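Local coordinates for THUMP domain-containing protein (Pyrococcus horikoshii, PDB 1VBK) that is of unknown function but, as a ThiI-like protein carrying a THUMP domain, probably binds RNA and ATP, at residues Glu38-Glu43 against Thr55-Glu60; Met1-Val6 against Arg50-Thr55; Arg31-Thr36 against Ala62-Arg67. All coordinates share one frame; numbering follows the deposited sequence.

Contact 1: Glu38-Glu43 against Thr55-Glu60; sequences EVPYKE and TNSPKE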
loop_
_atom_site.group_PDB
_atom_site.type_symbol
_atom_site.label_atom_id
_atom_site.label_comp_id
_atom_site.label_asym_id
_atom_site.label_seq_id
_atom_site.Cartn_x
_atom_site.Cartn_y
_atom_site.Cartn_z
ATOM N N GLU A 38 19.628 -18.515 14.387
ATOM C CA GLU A 38 20.902 -19.182 14.146
ATOM C C GLU A 38 20.783 -20.693 13.958
ATOM O O GLU A 38 21.567 -21.464 14.519
ATOM C CB GLU A 38 21.899 -18.878 15.272
ATOM C CG GLU A 38 22.190 -17.396 15.444
ATOM C CD GLU A 38 23.476 -17.122 16.208
ATOM O OE1 GLU A 38 23.831 -17.908 17.112
ATOM O OE2 GLU A 38 24.126 -16.100 15.912
ATOM N N VAL A 39 19.795 -21.115 13.177
ATOM C CA VAL A 39 19.617 -22.532 12.887
ATOM C C VAL A 39 20.281 -22.777 11.535
ATOM O O VAL A 39 19.890 -22.191 10.527
ATOM C CB VAL A 39 18.128 -22.927 12.783
ATOM C CG1 VAL A 39 18.011 -24.411 12.467
ATOM C CG2 VAL A 39 17.407 -22.611 14.085
ATOM N N PRO A 40 21.300 -23.644 11.499
ATOM C CA PRO A 40 22.007 -23.949 10.252
ATOM C C PRO A 40 21.107 -24.686 9.261
ATOM O O PRO A 40 20.234 -25.448 9.662
ATOM C CB PRO A 40 23.171 -24.832 10.715
ATOM C CG PRO A 40 23.319 -24.508 12.178
ATOM C CD PRO A 40 21.891 -24.382 12.624
ATOM N N TYR A 41 21.325 -24.445 7.972
ATOM C CA TYR A 41 20.570 -25.099 6.911
ATOM C C TYR A 41 21.375 -24.969 5.624
ATOM O O TYR A 41 22.096 -23.989 5.434
ATOM C CB TYR A 41 19.184 -24.461 6.752
ATOM C CG TYR A 41 19.186 -23.080 6.149
ATOM C CD1 TYR A 41 19.147 -22.901 4.767
ATOM C CD2 TYR A 41 19.222 -21.949 6.960
ATOM C CE1 TYR A 41 19.140 -21.631 4.208
ATOM C CE2 TYR A 41 19.219 -20.674 6.409
ATOM C CZ TYR A 41 19.177 -20.524 5.037
ATOM O OH TYR A 41 19.169 -19.264 4.492
ATOM N N LYS A 42 21.256 -25.964 4.752
ATOM C CA LYS A 42 21.987 -25.989 3.493
ATOM C C LYS A 42 21.228 -25.329 2.351
ATOM O O LYS A 42 21.803 -24.551 1.587
ATOM C CB LYS A 42 22.301 -27.434 3.100
ATOM C CG LYS A 42 23.120 -28.217 4.113
ATOM C CD LYS A 42 23.104 -29.701 3.762
ATOM C CE LYS A 42 23.993 -30.517 4.689
ATOM N NZ LYS A 42 25.436 -30.188 4.508
ATOM N N GLU A 43 19.944 -25.658 2.226
ATOM C CA GLU A 43 19.109 -25.106 1.163
ATOM C C GLU A 43 17.650 -24.995 1.570
ATOM O O GLU A 43 17.189 -25.682 2.478
ATOM C CB GLU A 43 19.114 -26.005 -0.075
ATOM C CG GLU A 43 20.423 -26.314 -0.717
ATOM C CD GLU A 43 20.212 -27.170 -1.952
ATOM O OE1 GLU A 43 19.611 -26.663 -2.925
ATOM O OE2 GLU A 43 20.626 -28.351 -1.940
ATOM N N THR A 55 18.627 -29.455 6.027
ATOM C CA THR A 55 19.380 -29.070 7.217
ATOM C C THR A 55 19.719 -30.247 8.129
ATOM O O THR A 55 18.954 -31.208 8.232
ATOM C CB THR A 55 18.597 -28.051 8.060
ATOM O OG1 THR A 55 19.286 -27.827 9.298
ATOM C CG2 THR A 55 17.188 -28.575 8.362
ATOM N N ASN A 56 20.865 -30.162 8.799
ATOM C CA ASN A 56 21.274 -31.216 9.714
ATOM C C ASN A 56 20.757 -30.939 11.123
ATOM O O ASN A 56 21.081 -31.662 12.060
ATOM C CB ASN A 56 22.801 -31.373 9.722
ATOM C CG ASN A 56 23.330 -31.979 8.433
ATOM O OD1 ASN A 56 22.780 -32.956 7.924
ATOM N ND2 ASN A 56 24.406 -31.408 7.905
ATOM N N SER A 57 19.955 -29.885 11.260
ATOM C CA SER A 57 19.339 -29.520 12.538
ATOM C C SER A 57 17.829 -29.426 12.279
ATOM O O SER A 57 17.201 -28.409 12.571
ATOM C CB SER A 57 19.857 -28.160 13.024
ATOM O OG SER A 57 21.264 -28.173 13.209
ATOM N N PRO A 58 17.228 -30.505 11.746
ATOM C CA PRO A 58 15.792 -30.538 11.436
ATOM C C PRO A 58 14.830 -30.319 12.599
ATOM O O PRO A 58 13.832 -29.611 12.464
ATOM C CB PRO A 58 15.618 -31.905 10.773
ATOM C CG PRO A 58 16.604 -32.746 11.506
ATOM C CD PRO A 58 17.826 -31.842 11.582
ATOM N N LYS A 59 15.118 -30.929 13.741
ATOM C CA LYS A 59 14.252 -30.777 14.907
ATOM C C LYS A 59 14.245 -29.312 15.359
ATOM O O LYS A 59 13.194 -28.740 15.660
ATOM C CB LYS A 59 14.752 -31.685 16.034
ATOM C CG LYS A 59 13.670 -32.208 16.963
ATOM C CD LYS A 59 13.053 -31.112 17.816
ATOM C CE LYS A 59 12.081 -31.703 18.832
ATOM N NZ LYS A 59 11.531 -30.670 19.757
ATOM N N GLU A 60 15.423 -28.702 15.384
ATOM C CA GLU A 60 15.546 -27.310 15.796
ATOM C C GLU A 60 14.868 -26.377 14.798
ATOM O O GLU A 60 14.223 -25.405 15.184
ATOM C CB GLU A 60 17.018 -26.919 15.925
ATOM C CG GLU A 60 17.233 -25.616 16.670
ATOM C CD GLU A 60 18.701 -25.279 16.835
ATOM O OE1 GLU A 60 19.498 -26.211 17.072
ATOM O OE2 GLU A 60 19.054 -24.084 16.740
#
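T55 and P40 show how one threonine hydroxyl can pin a loop. T55 OG1 donates to the carbonyl P40 O at 2.6 Å, meeting the oxygen at a C=O...donor angle of 142° and tilted from the carbonyl plane. The same OG1 accepts from S57 N, 2.9 Å away and close to straight at 163°. With OG1 anti to the backbone N (chi1 173°), the hydroxyl stands beside the T55 carbonyl carbon, where it can bond both the facing loop and its own chain two residues on. Donor and acceptor capacities of a buried hydroxyl are therefore both in use.

Van der Waals contacts flank this bond. Y41 lays its CB against T55 CB at 3.9 Å, while its ring leads off onto R31, L34 and V35 of helix 19-36. At the other end, V39 sends one methyl to each of two neighbours: CG1 lies 4.1 Å from the carbonyl oxygen S57 O, and CG2 packs on the carboxylate oxygen E60 OE2 at 3.5 Å. These two side chains run antiparallel alongside one another, the extended E60 reaching past the valine. P40 CD completes the row, 3.9 Å from the hydroxyl oxygen S57 OG.

Polar groups at the surface add a looser touch. The K42 chain runs across N56, K42 CE standing 3.4 Å from N56 ND2, a contact of methylene against amide.

Three local motifs meet here. T55 and S57 form an ST turn just before helix 58-65, E38 is the C-prime residue of a Schellman motif ending helix 19-36, and K42 and E43 together face K54 in a classic beta bulge. The arrangement joins the connection from helix 19-36 to strand 43-47 with the one from strand 50-54 to helix 58-65, within a ferredoxin-like beta-alpha-beta-beta-alpha-beta domain, as in ThiI.

Contact 2: Met1-Val6 against Arg50-Thr55; sequences MNVVIV and RIIVKT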
loop_
_atom_site.group_PDB
_atom_site.type_symbol
_atom_site.label_atom_id
_atom_site.label_comp_id
_atom_site.label_asym_id
_atom_site.label_seq_id
_atom_site.Cartn_x
_atom_site.Cartn_y
_atom_site.Cartn_z
ATOM N N MET A 1 17.866 -37.777 10.575
ATOM C CA MET A 1 17.076 -36.996 9.579
ATOM C C MET A 1 17.950 -35.938 8.917
ATOM O O MET A 1 19.019 -35.600 9.430
ATOM C CB MET A 1 15.878 -36.339 10.267
ATOM C CG MET A 1 14.989 -37.342 10.990
ATOM S SD MET A 1 13.544 -36.605 11.757
ATOM C CE MET A 1 14.280 -35.882 13.230
ATOM N N ASN A 2 17.494 -35.417 7.779
ATOM C CA ASN A 2 18.262 -34.416 7.059
ATOM C C ASN A 2 17.472 -33.291 6.386
ATOM O O ASN A 2 18.060 -32.457 5.702
ATOM C CB ASN A 2 19.182 -35.097 6.037
ATOM C CG ASN A 2 18.459 -36.126 5.184
ATOM O OD1 ASN A 2 17.232 -36.184 5.161
ATOM N ND2 ASN A 2 19.225 -36.936 4.464
ATOM N N VAL A 3 16.151 -33.264 6.566
ATOM C CA VAL A 3 15.345 -32.185 5.990
ATOM C C VAL A 3 14.118 -31.886 6.846
ATOM O O VAL A 3 13.823 -32.586 7.819
ATOM C CB VAL A 3 14.808 -32.515 4.557
ATOM C CG1 VAL A 3 15.935 -32.996 3.641
ATOM C CG2 VAL A 3 13.700 -33.554 4.648
ATOM N N VAL A 4 13.419 -30.823 6.474
ATOM C CA VAL A 4 12.177 -30.448 7.129
ATOM C C VAL A 4 11.191 -30.211 5.989
ATOM O O VAL A 4 11.476 -29.445 5.068
ATOM C CB VAL A 4 12.291 -29.143 7.953
ATOM C CG1 VAL A 4 10.917 -28.751 8.475
ATOM C CG2 VAL A 4 13.245 -29.337 9.134
ATOM N N ILE A 5 10.056 -30.903 6.035
ATOM C CA ILE A 5 9.018 -30.737 5.026
ATOM C C ILE A 5 8.067 -29.666 5.543
ATOM O O ILE A 5 7.556 -29.763 6.660
ATOM C CB ILE A 5 8.198 -32.035 4.819
ATOM C CG1 ILE A 5 9.118 -33.185 4.396
ATOM C CG2 ILE A 5 7.118 -31.805 3.758
ATOM C CD1 ILE A 5 8.422 -34.537 4.385
ATOM N N VAL A 6 7.842 -28.636 4.738
ATOM C CA VAL A 6 6.942 -27.560 5.116
ATOM C C VAL A 6 5.742 -27.614 4.176
ATOM O O VAL A 6 5.898 -27.512 2.959
ATOM C CB VAL A 6 7.637 -26.195 4.997
ATOM C CG1 VAL A 6 6.642 -25.064 5.307
ATOM C CG2 VAL A 6 8.819 -26.146 5.959
ATOM N N ARG A 50 5.326 -28.133 -2.122
ATOM C CA ARG A 50 5.982 -28.344 -0.838
ATOM C C ARG A 50 7.250 -27.505 -0.760
ATOM O O ARG A 50 7.855 -27.180 -1.778
ATOM C CB ARG A 50 6.395 -29.814 -0.682
ATOM C CG ARG A 50 5.269 -30.798 -0.442
ATOM C CD ARG A 50 4.830 -30.749 1.007
ATOM N NE ARG A 50 4.047 -31.922 1.389
ATOM C CZ ARG A 50 2.768 -32.111 1.082
ATOM N NH1 ARG A 50 2.106 -31.202 0.382
ATOM N NH2 ARG A 50 2.148 -33.210 1.492
ATOM N N ILE A 51 7.643 -27.156 0.457
ATOM C CA ILE A 51 8.886 -26.436 0.662
ATOM C C ILE A 51 9.756 -27.411 1.443
ATOM O O ILE A 51 9.305 -28.041 2.408
ATOM C CB ILE A 51 8.689 -25.137 1.461
ATOM C CG1 ILE A 51 8.163 -24.046 0.529
ATOM C CG2 ILE A 51 10.019 -24.693 2.088
ATOM C CD1 ILE A 51 7.766 -22.756 1.238
ATOM N N ILE A 52 10.992 -27.566 0.996
ATOM C CA ILE A 52 11.921 -28.461 1.648
ATOM C C ILE A 52 13.081 -27.637 2.173
ATOM O O ILE A 52 13.652 -26.821 1.444
ATOM C CB ILE A 52 12.485 -29.520 0.659
ATOM C CG1 ILE A 52 11.357 -30.410 0.120
ATOM C CG2 ILE A 52 13.560 -30.366 1.356
ATOM C CD1 ILE A 52 10.678 -31.293 1.167
ATOM N N VAL A 53 13.409 -27.841 3.444
ATOM C CA VAL A 53 14.535 -27.161 4.061
ATOM C C VAL A 53 15.586 -28.238 4.308
ATOM O O VAL A 53 15.382 -29.109 5.145
ATOM C CB VAL A 53 14.163 -26.536 5.429
ATOM C CG1 VAL A 53 15.390 -25.883 6.052
ATOM C CG2 VAL A 53 13.058 -25.522 5.256
ATOM N N LYS A 54 16.685 -28.214 3.560
ATOM C CA LYS A 54 17.740 -29.198 3.781
ATOM C C LYS A 54 18.577 -28.683 4.944
ATOM O O LYS A 54 19.163 -27.600 4.855
ATOM C CB LYS A 54 18.628 -29.358 2.540
ATOM C CG LYS A 54 18.041 -30.219 1.431
ATOM C CD LYS A 54 19.035 -30.324 0.276
ATOM C CE LYS A 54 18.530 -31.223 -0.836
ATOM N NZ LYS A 54 19.429 -31.173 -2.026
ATOM N N THR A 55 18.627 -29.455 6.027
ATOM C CA THR A 55 19.380 -29.070 7.217
ATOM C C THR A 55 19.719 -30.247 8.129
ATOM O O THR A 55 18.954 -31.208 8.232
ATOM C CB THR A 55 18.597 -28.051 8.060
ATOM O OG1 THR A 55 19.286 -27.827 9.298
ATOM C CG2 THR A 55 17.188 -28.575 8.362
#
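V6 and I51 sit shoulder to shoulder on neighbouring antiparallel strands, CB to CB 3.8 Å, and V4 and V53 repeat the match two pairs along, the next on this face. V6 CG2 touches V53 CG2 diagonally across the two pairs, at 4.3 Å, and V4 CG2 meets T55 CG2 beyond them. This ridge of branched residues lies under the helices: I51 and V53 meet helix 19-36, V4 and V6 helix 58-65.

On the other face I52 is the bump between two neighbours. Its CG2 rests 4.1 Å from V3 CB, whereas a bend at chi2 (-66°) turns CD1 alongside I5 CG1, the two isoleucines running parallel. I5 CG2 nestles against R50 CD at 3.7 Å, near the plane of the guanidinium at its edge; the charge itself pairs with E155. V3 CG1 flanks K54 CG, the lysine continuing to E43. From strand 160-164, Y162 touches V3 and I5, and Y164 touches I5.

Paired backbone bonds at V4-V53 and V6-I51 fix this register, and T55 N extends the ladder to N2 O at 3.1 Å. The result is the central antiparallel pair of a ferredoxin-like sheet, strands one and three side by side.

Contact 3: Arg31-Thr36 against Ala62-Arg67; sequences REALVT and ANVLVR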
loop_
_atom_site.group_PDB
_atom_site.type_symbol
_atom_site.label_atom_id
_atom_site.label_comp_id
_atom_site.label_asym_id
_atom_site.label_seq_id
_atom_site.Cartn_x
_atom_site.Cartn_y
_atom_site.Cartn_z
ATOM N N ARG A 31 13.613 -18.289 5.764
ATOM C CA ARG A 31 15.043 -17.995 5.819
ATOM C C ARG A 31 15.331 -17.014 6.959
ATOM O O ARG A 31 16.261 -17.211 7.742
ATOM C CB ARG A 31 15.521 -17.381 4.501
ATOM C CG ARG A 31 16.993 -16.983 4.515
ATOM C CD ARG A 31 17.379 -16.241 3.246
ATOM N NE ARG A 31 16.541 -15.063 3.039
ATOM C CZ ARG A 31 16.574 -13.973 3.797
ATOM N NH1 ARG A 31 17.413 -13.894 4.825
ATOM N NH2 ARG A 31 15.756 -12.962 3.535
ATOM N N GLU A 32 14.531 -15.956 7.036
ATOM C CA GLU A 32 14.692 -14.947 8.077
ATOM C C GLU A 32 14.589 -15.560 9.467
ATOM O O GLU A 32 15.366 -15.222 10.358
ATOM C CB GLU A 32 13.637 -13.851 7.923
ATOM C CG GLU A 32 13.932 -12.852 6.823
ATOM C CD GLU A 32 15.105 -11.953 7.167
ATOM O OE1 GLU A 32 15.035 -11.265 8.211
ATOM O OE2 GLU A 32 16.093 -11.933 6.401
ATOM N N ALA A 33 13.634 -16.469 9.645
ATOM C CA ALA A 33 13.436 -17.129 10.932
ATOM C C ALA A 33 14.630 -17.983 11.346
ATOM O O ALA A 33 15.109 -17.885 12.477
ATOM C CB ALA A 33 12.184 -17.986 10.888
ATOM N N LEU A 34 15.104 -18.828 10.436
ATOM C CA LEU A 34 16.237 -19.698 10.732
ATOM C C LEU A 34 17.523 -18.904 10.978
ATOM O O LEU A 34 18.291 -19.217 11.891
ATOM C CB LEU A 34 16.438 -20.704 9.591
ATOM C CG LEU A 34 15.276 -21.695 9.395
ATOM C CD1 LEU A 34 15.550 -22.587 8.194
ATOM C CD2 LEU A 34 15.103 -22.540 10.642
ATOM N N VAL A 35 17.756 -17.877 10.168
ATOM C CA VAL A 35 18.951 -17.057 10.329
ATOM C C VAL A 35 18.899 -16.309 11.662
ATOM O O VAL A 35 19.885 -16.265 12.393
ATOM C CB VAL A 35 19.099 -16.050 9.159
ATOM C CG1 VAL A 35 20.273 -15.109 9.414
ATOM C CG2 VAL A 35 19.327 -16.808 7.858
ATOM N N THR A 36 17.743 -15.736 11.978
ATOM C CA THR A 36 17.573 -15.004 13.225
ATOM C C THR A 36 17.824 -15.901 14.438
ATOM O O THR A 36 18.462 -15.484 15.403
ATOM C CB THR A 36 16.150 -14.405 13.328
ATOM O OG1 THR A 36 15.946 -13.477 12.257
ATOM C CG2 THR A 36 15.965 -13.683 14.650
ATOM N N ALA A 62 12.399 -27.164 12.708
ATOM C CA ALA A 62 10.960 -27.382 12.804
ATOM C C ALA A 62 10.328 -26.600 13.954
ATOM O O ALA A 62 9.250 -26.021 13.802
ATOM C CB ALA A 62 10.671 -28.876 12.955
ATOM N N ASN A 63 10.998 -26.574 15.101
ATOM C CA ASN A 63 10.472 -25.862 16.260
ATOM C C ASN A 63 10.402 -24.353 16.054
ATOM O O ASN A 63 9.554 -23.689 16.642
ATOM C CB ASN A 63 11.298 -26.192 17.505
ATOM C CG ASN A 63 10.978 -27.568 18.063
ATOM O OD1 ASN A 63 11.641 -28.047 18.984
ATOM N ND2 ASN A 63 9.948 -28.207 17.512
ATOM N N VAL A 64 11.292 -23.814 15.227
ATOM C CA VAL A 64 11.286 -22.382 14.932
ATOM C C VAL A 64 10.180 -22.097 13.914
ATOM O O VAL A 64 9.394 -21.167 14.075
ATOM C CB VAL A 64 12.627 -21.923 14.308
ATOM C CG1 VAL A 64 12.482 -20.524 13.721
ATOM C CG2 VAL A 64 13.733 -21.949 15.362
ATOM N N LEU A 65 10.125 -22.919 12.870
ATOM C CA LEU A 65 9.148 -22.742 11.805
ATOM C C LEU A 65 7.692 -22.807 12.253
ATOM O O LEU A 65 6.799 -22.358 11.533
ATOM C CB LEU A 65 9.418 -23.746 10.678
ATOM C CG LEU A 65 10.796 -23.530 10.034
ATOM C CD1 LEU A 65 10.926 -24.375 8.779
ATOM C CD2 LEU A 65 10.982 -22.051 9.689
ATOM N N VAL A 66 7.446 -23.366 13.430
ATOM C CA VAL A 66 6.083 -23.421 13.948
ATOM C C VAL A 66 5.547 -21.994 14.084
ATOM O O VAL A 66 4.342 -21.762 14.001
ATOM C CB VAL A 66 6.029 -24.093 15.352
ATOM C CG1 VAL A 66 4.635 -23.952 15.946
ATOM C CG2 VAL A 66 6.392 -25.562 15.242
ATOM N N ARG A 67 6.448 -21.035 14.282
ATOM C CA ARG A 67 6.038 -19.639 14.456
ATOM C C ARG A 67 5.934 -18.820 13.173
ATOM O O ARG A 67 5.748 -17.599 13.225
ATOM C CB ARG A 67 6.984 -18.933 15.432
ATOM C CG ARG A 67 6.989 -19.544 16.837
ATOM C CD ARG A 67 7.676 -18.621 17.835
ATOM N NE ARG A 67 9.053 -18.314 17.454
ATOM C CZ ARG A 67 10.084 -19.135 17.629
ATOM N NH1 ARG A 67 11.299 -18.767 17.244
ATOM N NH2 ARG A 67 9.907 -20.316 18.204
#
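This is a small, buried helix-to-helix contact made by apolar side chains, where the end of helix 19-36 passes helix 58-65 on the same side of the ferredoxin-like sheet. Four residues carry it. A33 points its methyl at V64, CB to CG1 3.8 Å, and V64 CG1 also comes near A33 O. A chi1 of 167° places CG1, rather than CG2, against the alanine, and leaves V64 CG2 to pack on V39 in the loop after helix 19-36. Toward the sheet, L34 and L65 bring their branch ends together, CD2 to CD2 4.3 Å. L65 CD2 also brushes A33 CB at 4.4 Å, and L34 CD2 answers from the other helix by approaching the methine V64 CB at 4.5 Å. The small alanine lets the valine come close, and the leucines fill the wedge between helices and strands, L65 lying on I74 and V6, and L34 on V53 of strand 50-54. With methyls, one methine and no polar side chain meeting, the joint depends on shape and on exclusion of water, and carries little directional preference of its own.

All three contacts lie within the ThiI ferredoxin-like domain. Contact 1 is centred about 9 Å from each of the others, and contacts 2 and 3 about 12 Å from one another. Contact 2 joins strands 3-8 and 50-54 of the sheet; contact 3 joins the helices that follow them, 19-36 and 58-65; contact 1 ties the connection leaving the first helix to the start of the second. T55 belongs to both contacts 1 and 2. Along the chain contact 1 is nested inside the loop closed by contact 3, while contact 2 crosses both. Sheet, helix pair and turns thus interlock, V53 and V6 reaching L34 and L65 to form one continuous core.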